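Local atomic coordinates of monomethylamine methyltransferase MtmB1 (Methanosarcina barkeri, PDB entry 1TV3), a protein that catalyses transfer of the methyl group from monomethylamine to the corrinoid cofactor of its partner protein MtmC, a step in methanogenesis from methylamine. Residues L233-I238 and D258-I263. Sequence-based numbering, arbitrary orientation.
With BG4 (5-(hydroxy-methyl-amino)-3-methyl-pyrrolidine-2-carboxylic acid), chain B.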
ATOM      1  N   LEU A 233      15.021  33.679  -3.836  1.00 22.61           N
ATOM      2  CA  LEU A 233      14.645  35.089  -3.921  1.00 23.58           C
ATOM      3  C   LEU A 233      15.548  35.831  -4.915  1.00 25.05           C
ATOM      4  O   LEU A 233      16.358  35.206  -5.599  1.00 24.80           O
ATOM      5  CB  LEU A 233      14.716  35.725  -2.528  1.00 23.09           C
ATOM      6  CG  LEU A 233      13.891  34.983  -1.467  1.00 24.54           C
ATOM      7  CD1 LEU A 233      14.022  35.676  -0.114  1.00 24.71           C
ATOM      8  CD2 LEU A 233      12.430  34.938  -1.897  1.00 23.75           C
ATOM      9  N   ASN A 234      15.402  37.153  -5.002  1.00 24.92           N
ATOM     10  CA  ASN A 234      16.194  37.960  -5.935  1.00 25.77           C
ATOM     11  C   ASN A 234      17.181  38.900  -5.246  1.00 25.04           C
ATOM     12  O   ASN A 234      16.764  39.748  -4.459  1.00 24.48           O
ATOM     13  CB  ASN A 234      15.271  38.806  -6.816  1.00 25.89           C
ATOM     14  CG  ASN A 234      14.340  37.968  -7.666  1.00 29.23           C
ATOM     15  OD1 ASN A 234      13.398  37.357  -7.161  1.00 31.39           O
ATOM     16  ND2 ASN A 234      14.603  37.931  -8.966  1.00 27.00           N
ATOM     17  N   GLU A 235      18.481  38.761  -5.513  1.00 25.62           N
ATOM     18  CA  GLU A 235      19.061  37.754  -6.408  1.00 24.63           C
ATOM     19  C   GLU A 235      20.089  37.005  -5.552  1.00 23.99           C
ATOM     20  O   GLU A 235      20.725  37.619  -4.692  1.00 23.76           O
ATOM     21  CB  GLU A 235      19.779  38.430  -7.582  1.00 25.49           C
ATOM     22  CG  GLU A 235      18.917  39.368  -8.421  1.00 25.49           C
ATOM     23  CD  GLU A 235      17.860  38.639  -9.235  1.00 27.62           C
ATOM     24  OE1 GLU A 235      17.868  37.388  -9.254  1.00 26.78           O
ATOM     25  OE2 GLU A 235      17.022  39.316  -9.864  1.00 25.25           O
ATOM     26  N   LEU A 236      20.269  35.703  -5.792  1.00 22.76           N
ATOM     27  CA  LEU A 236      21.201  34.896  -4.997  1.00 22.05           C
ATOM     28  C   LEU A 236      20.867  35.178  -3.541  1.00 22.84           C
ATOM     29  O   LEU A 236      21.707  35.632  -2.754  1.00 21.54           O
ATOM     30  CB  LEU A 236      22.660  35.268  -5.295  1.00 22.64           C
ATOM     31  CG  LEU A 236      23.303  34.561  -6.499  1.00 24.81           C
ATOM     32  CD1 LEU A 236      22.664  35.046  -7.787  1.00 23.68           C
ATOM     33  CD2 LEU A 236      24.805  34.832  -6.522  1.00 22.21           C
ATOM     34  N   LYS A 237      19.621  34.877  -3.196  1.00 22.61           N
ATOM     35  CA  LYS A 237      19.089  35.153  -1.874  1.00 23.62           C
ATOM     36  C   LYS A 237      18.047  34.105  -1.471  1.00 23.30           C
ATOM     37  O   LYS A 237      17.411  33.490  -2.328  1.00 23.53           O
ATOM     38  CB  LYS A 237      18.456  36.546  -1.934  1.00 21.40           C
ATOM     39  CG  LYS A 237      17.823  37.072  -0.670  1.00 23.94           C
ATOM     40  CD  LYS A 237      17.124  38.404  -0.962  1.00 22.44           C
ATOM     41  CE  LYS A 237      18.100  39.456  -1.504  1.00 21.43           C
ATOM     42  NZ  LYS A 237      17.393  40.687  -1.981  1.00 19.57           N
ATOM     43  N   ILE A 238      17.867  33.905  -0.169  1.00 22.60           N
ATOM     44  CA  ILE A 238      16.885  32.936   0.313  1.00 23.05           C
ATOM     45  C   ILE A 238      16.454  33.263   1.745  1.00 23.67           C
ATOM     46  O   ILE A 238      17.159  33.967   2.474  1.00 23.09           O
ATOM     47  CB  ILE A 238      17.463  31.484   0.276  1.00 21.73           C
ATOM     48  CG1 ILE A 238      16.330  30.461   0.390  1.00 20.72           C
ATOM     49  CG2 ILE A 238      18.447  31.276   1.413  1.00 19.18           C
ATOM     50  CD1 ILE A 238      15.423  30.422  -0.833  1.00 19.18           C
ATOM     51  N   ASP A 258      13.266  23.472  -7.625  1.00 20.27           N
ATOM     52  CA  ASP A 258      13.740  24.749  -7.116  1.00 20.12           C
ATOM     53  C   ASP A 258      13.482  25.786  -8.202  1.00 20.74           C
ATOM     54  O   ASP A 258      13.820  25.568  -9.363  1.00 20.89           O
ATOM     55  CB  ASP A 258      15.238  24.667  -6.826  1.00 20.52           C
ATOM     56  CG  ASP A 258      15.856  26.027  -6.556  1.00 22.58           C
ATOM     57  OD1 ASP A 258      16.089  26.359  -5.373  1.00 21.32           O
ATOM     58  OD2 ASP A 258      16.102  26.762  -7.536  1.00 22.13           O
ATOM     59  N   GLU A 259      12.873  26.906  -7.830  1.00 21.74           N
ATOM     60  CA  GLU A 259      12.592  27.965  -8.796  1.00 24.11           C
ATOM     61  C   GLU A 259      13.350  29.255  -8.479  1.00 23.89           C
ATOM     62  O   GLU A 259      13.717  29.512  -7.331  1.00 22.21           O
ATOM     63  CB  GLU A 259      11.097  28.304  -8.818  1.00 24.85           C
ATOM     64  CG  GLU A 259      10.843  29.746  -8.395  1.00 31.46           C
ATOM     65  CD  GLU A 259       9.443  30.228  -8.651  1.00 33.70           C
ATOM     66  OE1 GLU A 259       8.983  30.149  -9.809  1.00 35.44           O
ATOM     67  OE2 GLU A 259       8.809  30.701  -7.687  1.00 37.88           O
ATOM     68  N   GLN A 260      13.559  30.068  -9.511  1.00 25.11           N
ATOM     69  CA  GLN A 260      14.202  31.370  -9.373  1.00 25.76           C
ATOM     70  C   GLN A 260      13.868  32.157 -10.631  1.00 26.69           C
ATOM     71  O   GLN A 260      14.032  31.662 -11.748  1.00 26.34           O
ATOM     72  CB  GLN A 260      15.720  31.241  -9.206  1.00 25.10           C
ATOM     73  CG  GLN A 260      16.354  32.405  -8.428  1.00 25.69           C
ATOM     74  CD  GLN A 260      16.579  33.661  -9.271  1.00 30.29           C
ATOM     75  OE1 GLN A 260      16.408  34.786  -8.791  1.00 31.30           O
ATOM     76  NE2 GLN A 260      16.982  33.472 -10.523  1.00 26.88           N
ATOM     77  N   MET A 261      13.368  33.373 -10.443  1.00 26.41           N
ATOM     78  CA  MET A 261      12.994  34.229 -11.559  1.00 26.85           C
ATOM     79  C   MET A 261      13.886  35.465 -11.603  1.00 25.91           C
ATOM     80  O   MET A 261      13.548  36.507 -11.034  1.00 24.37           O
ATOM     81  CB  MET A 261      11.529  34.653 -11.421  1.00 27.88           C
ATOM     82  CG  MET A 261      10.537  33.498 -11.421  1.00 30.96           C
ATOM     83  SD  MET A 261       8.824  34.076 -11.352  1.00 38.47           S
ATOM     84  CE  MET A 261       8.527  34.498 -13.076  1.00 32.96           C
ATOM     85  N   PRO A 262      15.042  35.364 -12.278  1.00 24.96           N
ATOM     86  CA  PRO A 262      15.953  36.510 -12.365  1.00 23.89           C
ATOM     87  C   PRO A 262      15.272  37.674 -13.077  1.00 24.04           C
ATOM     88  O   PRO A 262      14.577  37.483 -14.074  1.00 23.73           O
ATOM     89  CB  PRO A 262      17.148  35.946 -13.135  1.00 24.84           C
ATOM     90  CG  PRO A 262      16.516  34.908 -14.022  1.00 26.47           C
ATOM     91  CD  PRO A 262      15.526  34.235 -13.092  1.00 24.12           C
ATOM     92  N   ILE A 263      15.474  38.880 -12.560  1.00 23.36           N
ATOM     93  CA  ILE A 263      14.842  40.067 -13.120  1.00 23.28           C
ATOM     94  C   ILE A 263      15.712  40.884 -14.076  1.00 24.20           C
ATOM     95  O   ILE A 263      16.741  41.438 -13.678  1.00 23.79           O
ATOM     96  CB  ILE A 263      14.358  40.985 -11.979  1.00 24.50           C
ATOM     97  CG1 ILE A 263      13.387  40.207 -11.084  1.00 24.51           C
ATOM     98  CG2 ILE A 263      13.691  42.234 -12.548  1.00 23.37           C
ATOM     99  CD1 ILE A 263      12.944  40.957  -9.843  1.00 26.06           C
TER
HETATM  100  C1  BG4 B 459       5.339  26.846 -11.776  1.00 24.03           C
HETATM  101  C2  BG4 B 459       5.401  28.304 -11.329  1.00 24.56           C
HETATM  102  C3  BG4 B 459       4.026  28.848 -10.962  1.00 26.88           C
HETATM  103  C4  BG4 B 459       3.950  28.721  -9.432  1.00 25.42           C
HETATM  104  C5  BG4 B 459       5.381  28.868  -8.915  1.00 25.26           C
HETATM  105  C6  BG4 B 459       4.011  30.220 -11.417  1.00 26.66           C
HETATM  106  N1  BG4 B 459       6.280  28.519 -10.093  1.00 23.16           N
HETATM  107  O1  BG4 B 459       5.228  26.586 -12.986  1.00 21.80           O
HETATM  108  N2  BG4 B 459       5.632  27.936  -7.849  1.00 28.42           N
HETATM  109  O2  BG4 B 459       5.708  26.491  -8.083  1.00 28.04           O
HETATM  110  C7  BG4 B 459       6.855  28.317  -7.158  1.00 26.89           C
HETATM  111  O   HOH W   1      13.166  34.402  -7.671  1.00 29.70           O
HETATM  112  O   HOH W   2      18.527  41.089 -11.578  1.00 32.03           O
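In the TIM barrel of MtmB1, Asn234 and Glu235, on the loop after strand 227-231, meet Met261 and Ile263, which follow the neighbouring parallel strand 255-259; the junction illustrates how side chains can join two chains beyond the ends of paired strands, here with Ile263 opening the short strand 263-264. The Asn234 amide nitrogen serves two acceptors, both nearly in its amide plane. Asn234 ND2 gives one hydrogen to Met261 O at 2.7 Å, coming from above the carbonyl plane, and the other to Glu235 OE2 at 2.9 Å, above one face of the carboxylate. From the other face, on the syn side and nearer the plane, Ile263 N donates to Glu235 OE2 at 3.1 Å with a nearly straight bond (169°). A bend at chi2 (-69°), probably together with the cis peptide bond before Glu235, turns the carboxylate back toward the amide. The same oxygen also accepts from a water that bridges to Ile263 O. A second water accepts from Met261 N and may donate to Asn234 OD1, while Ile263 CG1 packs 3.3 Å from Asn234 ND2. With an alanine in place of Glu235, Ile263 N and one amide hydrogen of Asn234 would probably lose their shared acceptor, leaving the Asn234 amide less firmly oriented. Glu259, outside the contact, accepts through OE1 from N1 of the bound pyrrolidine group BG4; the contact itself lies beyond the C-terminal ends of adjacent strands, the side where TIM-barrel active sites characteristically lie.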